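Long-range contacts in hypothetical protein BACOVA_04980 (Bacteroides ovatus, PDB 3UFI), which is a putative cell-adhesion protein of the fimbrillin-like (FimA) family, probably serving as a subunit of pili on the bacterial surface: residues Glu16-Ile21 / Gly73-Val78; Trp38-Arg43 / Gln67-Thr72; Val46-Asp51 / Asp61-Ile66; Leu98-Pro103 / Val151-Ser156. One frame throughout, in Å; residues are numbered along the deposited sequence.

Interaction 1: residues Glu16-Ile21 / Gly73-Val78. With SO4 (sulfate ion), chain D.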
loop_
_atom_site.group_PDB
_atom_site.type_symbol
_atom_site.label_atom_id
_atom_site.label_comp_id
_atom_site.label_asym_id
_atom_site.label_seq_id
_atom_site.Cartn_x
_atom_site.Cartn_y
_atom_site.Cartn_z
ATOM N N GLU A 16 7.426 -18.977 12.926
ATOM C CA GLU A 16 6.029 -18.918 12.513
ATOM C C GLU A 16 5.672 -17.473 12.356
ATOM O O GLU A 16 5.861 -16.687 13.283
ATOM C CB GLU A 16 5.135 -19.584 13.555
ATOM C CG GLU A 16 5.373 -21.067 13.742
ATOM C CD GLU A 16 4.508 -21.528 14.897
ATOM O OE1 GLU A 16 3.292 -21.731 14.673
ATOM O OE2 GLU A 16 5.001 -21.506 16.047
ATOM N N ILE A 17 5.132 -17.120 11.214
ATOM C CA ILE A 17 4.882 -15.728 10.881
ATOM C C ILE A 17 3.401 -15.372 10.831
ATOM O O ILE A 17 2.560 -16.094 10.284
ATOM C CB ILE A 17 5.605 -15.410 9.528
ATOM C CG1 ILE A 17 7.154 -15.620 9.700
ATOM C CG2 ILE A 17 5.256 -13.991 9.021
ATOM C CD1 ILE A 17 7.974 -15.386 8.569
ATOM N N TYR A 18 3.119 -14.210 11.423
ATOM C CA TYR A 18 1.844 -13.538 11.430
ATOM C C TYR A 18 2.039 -12.095 11.003
ATOM O O TYR A 18 3.155 -11.569 11.065
ATOM C CB TYR A 18 1.203 -13.555 12.820
ATOM C CG TYR A 18 0.847 -14.902 13.389
ATOM C CD1 TYR A 18 1.750 -15.596 14.197
ATOM C CD2 TYR A 18 -0.449 -15.407 13.274
ATOM C CE1 TYR A 18 1.381 -16.763 14.860
ATOM C CE2 TYR A 18 -0.832 -16.577 13.942
ATOM C CZ TYR A 18 0.076 -17.223 14.769
ATOM O OH TYR A 18 -0.263 -18.367 15.440
ATOM N N GLY A 19 0.937 -11.444 10.642
ATOM C CA GLY A 19 0.963 -10.053 10.238
ATOM C C GLY A 19 -0.284 -9.290 10.625
ATOM O O GLY A 19 -1.407 -9.780 10.455
ATOM N N ASN A 20 -0.069 -8.073 11.147
ATOM C CA ASN A 20 -1.098 -7.059 11.416
ATOM C C ASN A 20 -0.932 -5.966 10.395
ATOM O O ASN A 20 0.188 -5.730 9.938
ATOM C CB ASN A 20 -0.939 -6.448 12.819
ATOM C CG ASN A 20 -1.437 -7.251 13.963
ATOM O OD1 ASN A 20 -2.548 -7.763 13.949
ATOM N ND2 ASN A 20 -0.674 -7.251 15.045
ATOM N N ILE A 21 -2.005 -5.280 10.039
ATOM C CA ILE A 21 -1.912 -4.096 9.173
ATOM C C ILE A 21 -2.455 -2.924 9.970
ATOM O O ILE A 21 -3.512 -3.069 10.579
ATOM C CB ILE A 21 -2.619 -4.247 7.798
ATOM C CG1 ILE A 21 -2.077 -5.472 7.024
ATOM C CG2 ILE A 21 -2.432 -2.957 6.964
ATOM C CD1 ILE A 21 -2.935 -5.891 5.781
ATOM N N GLY A 73 -6.656 -15.379 8.290
ATOM C CA GLY A 73 -6.481 -14.327 9.280
ATOM C C GLY A 73 -5.176 -13.639 9.004
ATOM O O GLY A 73 -4.894 -13.329 7.858
ATOM N N GLY A 74 -4.359 -13.430 10.021
ATOM C CA GLY A 74 -3.046 -12.834 9.775
ATOM C C GLY A 74 -1.941 -13.867 9.827
ATOM O O GLY A 74 -0.790 -13.516 10.013
ATOM N N SER A 75 -2.298 -15.147 9.721
ATOM C CA SER A 75 -1.381 -16.270 9.772
ATOM C C SER A 75 -0.800 -16.573 8.385
ATOM O O SER A 75 -1.556 -16.816 7.449
ATOM C CB SER A 75 -2.098 -17.496 10.323
ATOM O OG SER A 75 -1.211 -18.598 10.203
ATOM N N PHE A 76 0.536 -16.587 8.270
ATOM C CA PHE A 76 1.230 -16.828 7.008
ATOM C C PHE A 76 1.943 -18.156 7.004
ATOM O O PHE A 76 2.455 -18.604 8.030
ATOM C CB PHE A 76 2.230 -15.691 6.716
ATOM C CG PHE A 76 1.553 -14.394 6.342
ATOM C CD1 PHE A 76 1.030 -13.552 7.325
ATOM C CD2 PHE A 76 1.440 -14.007 5.009
ATOM C CE1 PHE A 76 0.386 -12.357 6.975
ATOM C CE2 PHE A 76 0.798 -12.813 4.661
ATOM C CZ PHE A 76 0.289 -11.986 5.650
ATOM N N ARG A 77 1.991 -18.789 5.834
ATOM C CA ARG A 77 2.711 -20.054 5.656
ATOM C C ARG A 77 3.666 -19.880 4.520
ATOM O O ARG A 77 3.315 -19.238 3.540
ATOM C CB ARG A 77 1.755 -21.237 5.419
ATOM C CG ARG A 77 1.229 -21.783 6.741
ATOM C CD ARG A 77 0.213 -22.890 6.574
ATOM N NE ARG A 77 0.819 -24.214 6.384
ATOM C CZ ARG A 77 0.967 -24.820 5.208
ATOM N NH1 ARG A 77 0.579 -24.220 4.086
ATOM N NH2 ARG A 77 1.509 -26.028 5.143
ATOM N N VAL A 78 4.878 -20.422 4.636
ATOM C CA VAL A 78 5.863 -20.288 3.563
ATOM C C VAL A 78 5.320 -20.900 2.246
ATOM O O VAL A 78 4.569 -21.877 2.269
ATOM C CB VAL A 78 7.267 -20.853 3.951
ATOM C CG1 VAL A 78 7.340 -22.375 3.843
ATOM C CG2 VAL A 78 8.358 -20.186 3.110
HETATM S S SO4 D . 5.126 -25.773 6.248
HETATM O O1 SO4 D . 4.693 -24.430 5.872
HETATM O O2 SO4 D . 5.759 -25.710 7.574
HETATM O O3 SO4 D . 3.962 -26.655 6.313
HETATM O O4 SO4 D . 6.079 -26.302 5.258
HETATM O O HOH W 1 4.845 -19.176 9.112
HETATM O O HOH W 2 1.559 -18.773 11.367
#
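Phe76 N donates to Ile17 O at 2.9 Å and Gly19 N to Gly74 O at 2.8 Å, the second along a more bent path (142°); these backbone hydrogen bonds join the two strands in antiparallel sense. Gly74 O also receives a CA-H...O contact from Tyr18 CA at 3.0 Å.

One water accepts from Ile17 N and donates to Phe76 O. A second donates to Ile17 O, bonds to Ser75 OG and rests over one face of the Tyr18 ring.

The van der Waals contacts lie on both faces of the sheet. Tyr18 CG, beside its backbone N (chi1 -63°), lays the ring along Ser75, CE2 3.9 Å from Ser75 CB. On the other face Phe76 turns a ring edge toward Gly19, while its CB meets Ile17 CG2.

Arg77 NH2 gives a weak bond to sulfate O3 (2.8 Å), the ion probably coming from the crystallisation liquor.

The chemistry implies a sheet junction of the fimbrillin-like fold with direct bonds at Gly74 and Phe76 and bridging waters where the backbones separate, both backbone polar atoms of Ile17 being satisfied.

Interaction 2: residues Trp38-Arg43 / Gln67-Thr72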
loop_
_atom_site.group_PDB
_atom_site.type_symbol
_atom_site.label_atom_id
_atom_site.label_comp_id
_atom_site.label_asym_id
_atom_site.label_seq_id
_atom_site.Cartn_x
_atom_site.Cartn_y
_atom_site.Cartn_z
ATOM N N TRP A 38 -6.527 -9.233 5.627
ATOM C CA TRP A 38 -5.688 -9.725 4.529
ATOM C C TRP A 38 -6.582 -10.412 3.514
ATOM O O TRP A 38 -7.572 -11.033 3.910
ATOM C CB TRP A 38 -4.632 -10.749 5.044
ATOM C CG TRP A 38 -3.543 -10.184 5.902
ATOM C CD1 TRP A 38 -3.469 -10.228 7.261
ATOM C CD2 TRP A 38 -2.364 -9.499 5.456
ATOM N NE1 TRP A 38 -2.320 -9.605 7.694
ATOM C CE2 TRP A 38 -1.604 -9.183 6.604
ATOM C CE3 TRP A 38 -1.861 -9.141 4.191
ATOM C CZ2 TRP A 38 -0.373 -8.525 6.527
ATOM C CZ3 TRP A 38 -0.627 -8.508 4.111
ATOM C CH2 TRP A 38 0.096 -8.191 5.268
ATOM N N GLY A 39 -6.200 -10.371 2.239
ATOM C CA GLY A 39 -6.863 -11.144 1.195
ATOM C C GLY A 39 -6.378 -12.578 1.321
ATOM O O GLY A 39 -5.241 -12.810 1.758
ATOM N N SER A 40 -7.211 -13.545 0.934
ATOM C CA SER A 40 -6.915 -14.975 1.049
ATOM C C SER A 40 -5.607 -15.467 0.352
ATOM O O SER A 40 -5.028 -16.465 0.793
ATOM C CB SER A 40 -8.081 -15.797 0.511
ATOM O OG SER A 40 -7.850 -17.180 0.739
ATOM N N ASP A 41 -5.163 -14.826 -0.717
ATOM C CA ASP A 41 -3.949 -15.328 -1.376
ATOM C C ASP A 41 -2.791 -14.303 -1.269
ATOM O O ASP A 41 -1.862 -14.358 -2.069
ATOM C CB ASP A 41 -4.291 -15.634 -2.863
ATOM C CG ASP A 41 -3.200 -16.305 -3.698
ATOM O OD1 ASP A 41 -2.644 -17.331 -3.239
ATOM O OD2 ASP A 41 -2.911 -15.801 -4.814
ATOM N N ASP A 42 -2.860 -13.359 -0.303
ATOM C CA ASP A 42 -1.857 -12.295 -0.152
ATOM C C ASP A 42 -0.466 -12.865 0.125
ATOM O O ASP A 42 -0.315 -13.800 0.911
ATOM C CB ASP A 42 -2.254 -11.307 0.946
ATOM C CG ASP A 42 -3.361 -10.334 0.548
ATOM O OD1 ASP A 42 -3.767 -10.329 -0.654
ATOM O OD2 ASP A 42 -3.777 -9.546 1.403
ATOM N N ARG A 43 0.534 -12.283 -0.541
ATOM C CA ARG A 43 1.916 -12.719 -0.488
ATOM C C ARG A 43 2.821 -11.648 0.047
ATOM O O ARG A 43 2.777 -10.509 -0.407
ATOM C CB ARG A 43 2.404 -13.151 -1.884
ATOM C CG ARG A 43 1.473 -14.049 -2.691
ATOM C CD ARG A 43 1.359 -15.390 -2.024
ATOM N NE ARG A 43 0.473 -16.278 -2.762
ATOM C CZ ARG A 43 0.871 -17.166 -3.668
ATOM N NH1 ARG A 43 2.158 -17.288 -3.972
ATOM N NH2 ARG A 43 -0.012 -17.953 -4.259
ATOM N N GLN A 67 9.170 -15.870 0.090
ATOM C CA GLN A 67 7.730 -15.696 -0.077
ATOM C C GLN A 67 6.920 -16.516 0.937
ATOM O O GLN A 67 7.170 -17.697 1.106
ATOM C CB GLN A 67 7.294 -16.058 -1.510
ATOM C CG GLN A 67 5.852 -15.587 -1.793
ATOM C CD GLN A 67 5.306 -16.023 -3.118
ATOM O OE1 GLN A 67 4.246 -15.588 -3.528
ATOM N NE2 GLN A 67 5.993 -16.897 -3.820
ATOM N N TYR A 68 5.951 -15.856 1.587
ATOM C CA TYR A 68 4.961 -16.406 2.515
ATOM C C TYR A 68 3.579 -16.035 1.974
ATOM O O TYR A 68 3.422 -14.990 1.345
ATOM C CB TYR A 68 5.153 -15.890 3.965
ATOM C CG TYR A 68 6.300 -16.542 4.707
ATOM C CD1 TYR A 68 7.626 -16.226 4.408
ATOM C CD2 TYR A 68 6.064 -17.483 5.704
ATOM C CE1 TYR A 68 8.687 -16.835 5.087
ATOM C CE2 TYR A 68 7.114 -18.111 6.373
ATOM C CZ TYR A 68 8.423 -17.795 6.051
ATOM O OH TYR A 68 9.441 -18.374 6.749
ATOM N N ARG A 69 2.602 -16.922 2.155
ATOM C CA ARG A 69 1.233 -16.688 1.699
ATOM C C ARG A 69 0.307 -16.614 2.912
ATOM O O ARG A 69 0.467 -17.385 3.848
ATOM C CB ARG A 69 0.800 -17.825 0.752
ATOM C CG ARG A 69 -0.582 -17.650 0.148
ATOM C CD ARG A 69 -0.944 -18.864 -0.676
ATOM N NE ARG A 69 -2.343 -18.840 -1.106
ATOM C CZ ARG A 69 -3.358 -19.336 -0.402
ATOM N NH1 ARG A 69 -3.146 -19.880 0.796
ATOM N NH2 ARG A 69 -4.596 -19.282 -0.881
ATOM N N ASN A 70 -0.707 -15.747 2.859
ATOM C CA ASN A 70 -1.709 -15.673 3.914
ATOM C C ASN A 70 -2.556 -16.947 3.891
ATOM O O ASN A 70 -3.139 -17.253 2.865
ATOM C CB ASN A 70 -2.575 -14.414 3.761
ATOM C CG ASN A 70 -3.638 -14.308 4.814
ATOM O OD1 ASN A 70 -4.829 -14.430 4.544
ATOM N ND2 ASN A 70 -3.230 -14.154 6.047
ATOM N N GLU A 71 -2.540 -17.728 4.981
ATOM C CA GLU A 71 -3.306 -18.967 5.115
ATOM C C GLU A 71 -4.742 -18.599 5.495
ATOM O O GLU A 71 -5.666 -18.801 4.709
ATOM C CB GLU A 71 -2.647 -19.902 6.147
ATOM C CG GLU A 71 -3.287 -21.281 6.248
ATOM C CD GLU A 71 -2.925 -22.313 5.191
ATOM O OE1 GLU A 71 -2.727 -21.942 4.010
ATOM O OE2 GLU A 71 -2.869 -23.512 5.549
ATOM N N THR A 72 -4.912 -17.976 6.663
ATOM C CA THR A 72 -6.199 -17.479 7.179
ATOM C C THR A 72 -5.919 -16.475 8.299
ATOM O O THR A 72 -5.056 -16.709 9.145
ATOM C CB THR A 72 -7.127 -18.639 7.624
ATOM O OG1 THR A 72 -8.404 -18.099 7.955
ATOM C CG2 THR A 72 -6.554 -19.484 8.771
HETATM O O HOH W 3 -7.638 -13.849 5.046
HETATM O O HOH W 4 4.359 -18.521 -6.245
#
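Arg43 and Arg69 face each other as an antiparallel non-hydrogen-bonded pair just after the type I turn Gly39-Asp42, and Asn70 N reaches back to Asp42 O at 2.8 Å.

Asp41 OD1 is the shared acceptor between the two arginines, forming a salt bridge with each. It takes Arg69 NE on its anti lone pair at 2.6 Å, and Arg43 NH2 on its syn side at 2.9 Å. OD1 lies in the plane of each guanidinium group, and the two planes are 72° apart. A bend at chi2 (-67°) folds Arg43 back toward Asp41 and sets its NE 3.4 Å from Arg69 CG. With Glu71, whose OE1 makes a long salt bridge to Arg69 NH1, these residues form a network in which the one carboxylate oxygen holds the two arginine side chains together. Arg43 NH1 has a further acceptor in Gln67 OE1 at 2.7 Å, approached from above the amide carbonyl plane. Ser40 O lies over one face of the Arg69 guanidinium.

At the other end of the contact Trp38 CB rests 3.7 Å from Asn70 CG. Asn70 ND2 bonds to Gly73 O, and Trp38 NE1 to Gly19 O.

Strand 66-72 lies between strands 43-51 and 75-78, bonding through its backbone to Ile44 and Arg77, while the Trp38 ring meets Phe76 and Phe155 edge-to-face.

Interaction 3: residues Val46-Asp51 / Asp61-Ile66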
loop_
_atom_site.group_PDB
_atom_site.type_symbol
_atom_site.label_atom_id
_atom_site.label_comp_id
_atom_site.label_asym_id
_atom_site.label_seq_id
_atom_site.Cartn_x
_atom_site.Cartn_y
_atom_site.Cartn_z
ATOM N N VAL A 46 9.825 -11.937 3.189
ATOM C CA VAL A 46 10.451 -11.861 4.531
ATOM C C VAL A 46 11.984 -11.978 4.405
ATOM O O VAL A 46 12.507 -12.889 3.759
ATOM C CB VAL A 46 9.858 -12.926 5.506
ATOM C CG1 VAL A 46 10.540 -12.876 6.881
ATOM C CG2 VAL A 46 8.338 -12.731 5.665
ATOM N N THR A 47 12.695 -11.009 5.000
ATOM C CA THR A 47 14.144 -10.940 4.969
ATOM C C THR A 47 14.710 -10.919 6.399
ATOM O O THR A 47 14.255 -10.132 7.231
ATOM C CB THR A 47 14.577 -9.686 4.183
ATOM O OG1 THR A 47 14.017 -9.745 2.874
ATOM C CG2 THR A 47 16.093 -9.535 4.072
ATOM N N VAL A 48 15.747 -11.735 6.639
ATOM C CA VAL A 48 16.526 -11.737 7.881
ATOM C C VAL A 48 17.594 -10.666 7.676
ATOM O O VAL A 48 18.500 -10.839 6.859
ATOM C CB VAL A 48 17.094 -13.115 8.257
ATOM C CG1 VAL A 48 17.965 -13.014 9.510
ATOM C CG2 VAL A 48 15.963 -14.117 8.467
ATOM N N GLU A 49 17.385 -9.510 8.314
ATOM C CA GLU A 49 18.220 -8.318 8.189
ATOM C C GLU A 49 19.510 -8.463 8.980
ATOM O O GLU A 49 20.595 -8.325 8.420
ATOM C CB GLU A 49 17.432 -7.061 8.639
ATOM C CG GLU A 49 18.306 -5.829 8.841
ATOM C CD GLU A 49 17.604 -4.521 9.143
ATOM O OE1 GLU A 49 16.615 -4.199 8.446
ATOM O OE2 GLU A 49 18.089 -3.783 10.032
ATOM N N ALA A 50 19.381 -8.739 10.273
ATOM C CA ALA A 50 20.488 -8.853 11.207
ATOM C C ALA A 50 20.311 -10.021 12.147
ATOM O O ALA A 50 19.197 -10.354 12.540
ATOM C CB ALA A 50 20.624 -7.565 12.021
ATOM N N ASP A 51 21.453 -10.646 12.462
ATOM C CA ASP A 51 21.706 -11.717 13.410
ATOM C C ASP A 51 22.626 -11.066 14.428
ATOM O O ASP A 51 23.768 -10.735 14.093
ATOM C CB ASP A 51 22.344 -12.924 12.672
ATOM C CG ASP A 51 22.703 -14.152 13.507
ATOM O OD1 ASP A 51 22.868 -14.014 14.744
ATOM O OD2 ASP A 51 22.824 -15.255 12.920
ATOM N N ASP A 61 22.281 -14.050 4.614
ATOM C CA ASP A 61 22.629 -14.299 3.210
ATOM C C ASP A 61 21.622 -15.194 2.455
ATOM O O ASP A 61 21.491 -15.021 1.248
ATOM C CB ASP A 61 24.031 -14.929 3.103
ATOM C CG ASP A 61 25.185 -14.011 3.489
ATOM O OD1 ASP A 61 25.112 -12.793 3.181
ATOM O OD2 ASP A 61 26.183 -14.516 4.054
ATOM N N THR A 62 20.964 -16.162 3.125
ATOM C CA THR A 62 20.027 -17.105 2.483
ATOM C C THR A 62 18.580 -16.607 2.530
ATOM O O THR A 62 17.842 -16.725 1.546
ATOM C CB THR A 62 20.109 -18.489 3.188
ATOM O OG1 THR A 62 21.459 -18.938 3.182
ATOM C CG2 THR A 62 19.215 -19.568 2.548
ATOM N N TYR A 63 18.171 -16.120 3.709
ATOM C CA TYR A 63 16.809 -15.731 4.013
ATOM C C TYR A 63 16.555 -14.273 3.651
ATOM O O TYR A 63 16.423 -13.387 4.505
ATOM C CB TYR A 63 16.497 -16.056 5.468
ATOM C CG TYR A 63 16.735 -17.513 5.819
ATOM C CD1 TYR A 63 16.235 -18.538 5.016
ATOM C CD2 TYR A 63 17.400 -17.870 6.994
ATOM C CE1 TYR A 63 16.398 -19.882 5.368
ATOM C CE2 TYR A 63 17.567 -19.211 7.359
ATOM C CZ TYR A 63 17.056 -20.212 6.547
ATOM O OH TYR A 63 17.199 -21.534 6.901
ATOM N N ILE A 64 16.492 -14.053 2.336
ATOM C CA ILE A 64 16.227 -12.766 1.720
ATOM C C ILE A 64 15.002 -12.909 0.818
ATOM O O ILE A 64 14.978 -13.824 0.003
ATOM C CB ILE A 64 17.473 -12.279 0.931
ATOM C CG1 ILE A 64 18.705 -12.131 1.851
ATOM C CG2 ILE A 64 17.178 -10.980 0.159
ATOM C CD1 ILE A 64 20.049 -12.035 1.080
ATOM N N ASN A 65 13.984 -12.030 0.967
ATOM C CA ASN A 65 12.800 -12.035 0.102
ATOM C C ASN A 65 12.181 -13.458 -0.022
ATOM O O ASN A 65 11.926 -13.947 -1.118
ATOM C CB ASN A 65 13.193 -11.493 -1.301
ATOM C CG ASN A 65 12.040 -11.092 -2.168
ATOM O OD1 ASN A 65 11.119 -10.416 -1.725
ATOM N ND2 ASN A 65 12.086 -11.469 -3.441
ATOM N N ILE A 66 11.935 -14.101 1.111
ATOM C CA ILE A 66 11.335 -15.434 1.142
ATOM C C ILE A 66 9.840 -15.226 1.059
ATOM O O ILE A 66 9.305 -14.486 1.866
ATOM C CB ILE A 66 11.779 -16.257 2.394
ATOM C CG1 ILE A 66 13.327 -16.363 2.498
ATOM C CG2 ILE A 66 11.087 -17.639 2.440
ATOM C CD1 ILE A 66 14.107 -17.007 1.269
#
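Thr47 carries OG1 beside its own backbone N, opposite the carbonyl carbon (chi1 -57°), and this points the hydroxyl oxygen at Asn65 N, which donates to it at 3.0 Å. Val48 sets its branches in the same two positions, CG1 opposite the backbone N (chi1 176°) and CG2 beside it, where it packs 3.6 Å from Tyr63 CB. The side chains of Val48 and Tyr63 run side by side, pointing the same way.

Val46 N donates to Ile66 O at 2.9 Å, and Ile66 N returns a nearly straight bond to Val46 O at 3.0 Å. Asn65 and Ile66 both face Val46, forming a G1 beta bulge. Asn65 N lies near Val46 O at a poor angle and bonds instead to the Thr47 hydroxyl.

Tyr63, first residue beyond helix 59-62, is the centre of an inverse gamma turn that presents its O to Val48 N at 2.8 Å. Helix 59-62 lies in the connection between sheet strands 43-51 and 66-72 of this fimbrillin-like fold, and the bulge and turn fit the returning chain against strand 43-51.

The amide of Asn65 is engaged beyond this pairing: OD1 bonds to Tyr101 OH, and ND2 to the carbonyls of Gln105 and Ala107. On its other flank strand 43-51 pairs with strand 95-102, where Glu49 and Ala50 both face Thr97 in a classic beta bulge.

Interaction 4: residues Leu98-Pro103 / Val151-Ser156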
loop_
_atom_site.group_PDB
_atom_site.type_symbol
_atom_site.label_atom_id
_atom_site.label_comp_id
_atom_site.label_asym_id
_atom_site.label_seq_id
_atom_site.Cartn_x
_atom_site.Cartn_y
_atom_site.Cartn_z
ATOM N N LEU A 98 14.127 -8.714 11.474
ATOM C CA LEU A 98 13.509 -9.178 10.233
ATOM C C LEU A 98 12.666 -8.094 9.640
ATOM O O LEU A 98 12.029 -7.350 10.378
ATOM C CB LEU A 98 12.612 -10.424 10.484
ATOM C CG LEU A 98 13.247 -11.818 10.394
ATOM C CD1 LEU A 98 14.247 -12.066 11.538
ATOM C CD2 LEU A 98 12.169 -12.892 10.444
ATOM N N ASN A 99 12.640 -8.004 8.314
ATOM C CA ASN A 99 11.836 -7.041 7.549
ATOM C C ASN A 99 10.840 -7.784 6.720
ATOM O O ASN A 99 11.131 -8.913 6.319
ATOM C CB ASN A 99 12.700 -6.183 6.596
ATOM C CG ASN A 99 13.809 -5.407 7.221
ATOM O OD1 ASN A 99 13.642 -4.738 8.240
ATOM N ND2 ASN A 99 14.959 -5.439 6.577
ATOM N N ALA A 100 9.704 -7.184 6.415
ATOM C CA ALA A 100 8.751 -7.835 5.538
ATOM C C ALA A 100 8.032 -6.783 4.717
ATOM O O ALA A 100 7.973 -5.626 5.119
ATOM C CB ALA A 100 7.771 -8.687 6.344
ATOM N N TYR A 101 7.530 -7.169 3.535
ATOM C CA TYR A 101 6.808 -6.220 2.693
ATOM C C TYR A 101 5.735 -6.952 1.923
ATOM O O TYR A 101 5.806 -8.156 1.756
ATOM C CB TYR A 101 7.772 -5.476 1.740
ATOM C CG TYR A 101 8.185 -6.340 0.572
ATOM C CD1 TYR A 101 9.233 -7.255 0.691
ATOM C CD2 TYR A 101 7.470 -6.316 -0.626
ATOM C CE1 TYR A 101 9.574 -8.097 -0.358
ATOM C CE2 TYR A 101 7.801 -7.166 -1.681
ATOM C CZ TYR A 101 8.853 -8.056 -1.541
ATOM O OH TYR A 101 9.182 -8.902 -2.574
ATOM N N TYR A 102 4.755 -6.211 1.447
ATOM C CA TYR A 102 3.653 -6.667 0.610
ATOM C C TYR A 102 3.508 -5.657 -0.537
ATOM O O TYR A 102 3.706 -4.480 -0.273
ATOM C CB TYR A 102 2.349 -6.757 1.452
ATOM C CG TYR A 102 1.085 -6.862 0.620
ATOM C CD1 TYR A 102 0.474 -5.722 0.087
ATOM C CD2 TYR A 102 0.523 -8.105 0.317
ATOM C CE1 TYR A 102 -0.636 -5.818 -0.748
ATOM C CE2 TYR A 102 -0.593 -8.210 -0.517
ATOM C CZ TYR A 102 -1.158 -7.065 -1.055
ATOM O OH TYR A 102 -2.270 -7.153 -1.848
ATOM N N PRO A 103 3.088 -6.020 -1.772
ATOM C CA PRO A 103 2.886 -7.381 -2.307
ATOM C C PRO A 103 4.215 -7.995 -2.740
ATOM O O PRO A 103 5.052 -7.330 -3.381
ATOM C CB PRO A 103 1.947 -7.161 -3.515
ATOM C CG PRO A 103 1.956 -5.671 -3.818
ATOM C CD PRO A 103 2.884 -4.998 -2.822
ATOM N N VAL A 151 6.506 -14.944 15.273
ATOM C CA VAL A 151 6.801 -13.508 15.139
ATOM C C VAL A 151 5.616 -12.871 14.417
ATOM O O VAL A 151 5.142 -13.422 13.420
ATOM C CB VAL A 151 8.170 -13.178 14.449
ATOM C CG1 VAL A 151 8.352 -13.949 13.145
ATOM C CG2 VAL A 151 8.339 -11.663 14.204
ATOM N N THR A 152 5.155 -11.721 14.908
ATOM C CA THR A 152 4.104 -10.951 14.250
ATOM C C THR A 152 4.674 -9.658 13.707
ATOM O O THR A 152 5.154 -8.824 14.474
ATOM C CB THR A 152 2.920 -10.645 15.177
ATOM O OG1 THR A 152 2.427 -11.871 15.685
ATOM C CG2 THR A 152 1.765 -9.897 14.428
ATOM N N PHE A 153 4.582 -9.465 12.395
ATOM C CA PHE A 153 4.990 -8.210 11.796
ATOM C C PHE A 153 3.861 -7.192 11.892
ATOM O O PHE A 153 2.692 -7.551 11.691
ATOM C CB PHE A 153 5.349 -8.406 10.308
ATOM C CG PHE A 153 6.604 -9.188 10.063
ATOM C CD1 PHE A 153 7.854 -8.600 10.233
ATOM C CD2 PHE A 153 6.544 -10.505 9.633
ATOM C CE1 PHE A 153 9.024 -9.327 10.001
ATOM C CE2 PHE A 153 7.717 -11.223 9.367
ATOM C CZ PHE A 153 8.948 -10.632 9.568
ATOM N N ASP A 154 4.199 -5.938 12.207
ATOM C CA ASP A 154 3.224 -4.850 12.216
ATOM C C ASP A 154 3.437 -4.009 10.958
ATOM O O ASP A 154 4.346 -3.175 10.910
ATOM C CB ASP A 154 3.291 -3.984 13.487
ATOM C CG ASP A 154 2.145 -2.985 13.558
ATOM O OD1 ASP A 154 1.041 -3.308 13.050
ATOM O OD2 ASP A 154 2.352 -1.880 14.107
ATOM N N PHE A 155 2.653 -4.277 9.916
ATOM C CA PHE A 155 2.769 -3.593 8.627
ATOM C C PHE A 155 2.065 -2.250 8.624
ATOM O O PHE A 155 1.009 -2.086 9.228
ATOM C CB PHE A 155 2.190 -4.454 7.494
ATOM C CG PHE A 155 2.926 -5.737 7.178
ATOM C CD1 PHE A 155 2.580 -6.931 7.808
ATOM C CD2 PHE A 155 3.885 -5.777 6.167
ATOM C CE1 PHE A 155 3.198 -8.139 7.454
ATOM C CE2 PHE A 155 4.513 -6.984 5.820
ATOM C CZ PHE A 155 4.168 -8.154 6.470
ATOM N N SER A 156 2.657 -1.292 7.922
ATOM C CA SER A 156 2.060 0.028 7.689
ATOM C C SER A 156 1.918 0.245 6.213
ATOM O O SER A 156 2.805 -0.155 5.474
ATOM C CB SER A 156 2.929 1.139 8.271
ATOM O OG SER A 156 2.811 1.165 9.676
#
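Ala100 aims its methyl at the middle of the Phe153 ring in a CH-pi contact, with CB 3.7 Å from the ring centroid and only 1° off the ring normal. The same methyl reaches Phe155, lying 3.6 Å from its CZ, and so sits in the corner formed by the two aromatic side chains.

Purely apolar contact continues at Leu98, whose CB is 3.8 Å from Phe153 CZ; the two side chains cross at about a right angle. With CG opposite the carbonyl carbon (chi1 -70°), the Phe153 ring stands off its strand with one face toward Ala100 CB and its CZ/CE1 end at Leu98 CB.

Ring edges also meet main-chain atoms. Leu98 O sits near the plane of the Phe153 ring, 3.6 Å from CE1, and Tyr101 N lies at the edge of Phe155, 3.8 Å from CE2.

The backbones themselves stay apart: the axes of 98-102 and 151-156 come no closer than 8.2 Å, at 50°. Ile17, Ile44, Val46 and Ala140 from other strands add to the packing around the two phenylalanines, and Trp38 meets Phe155 edge-to-face. Strands that face each other through buried side chains instead of pairing edge to edge are characteristic of a beta-sandwich interior, consistent with the transthyretin-like clan of this family.

In the fold
From the N terminus, strand 16-25 comes first, and the chain returns to it at Gly73-Val78, where interaction 1 closes the longest of three concentric loops. Within that loop Trp38-Arg43 meets Gln67-Thr72 in interaction 2, and within this in turn Val46-Asp51 meets Asp61-Ile66 in interaction 3. Interaction 4 opens only afterwards, with Leu98-Pro103 beside strand 43-51, and closes when Val151-Ser156 settles parallel to strand 16-25. No two loops cross. Interactions 1 to 3 stitch neighbouring strands and their connections along one curled sheet, whereas interaction 4 joins two of its parts across the interior, linking interaction 3's side of the fold to that of interaction 1.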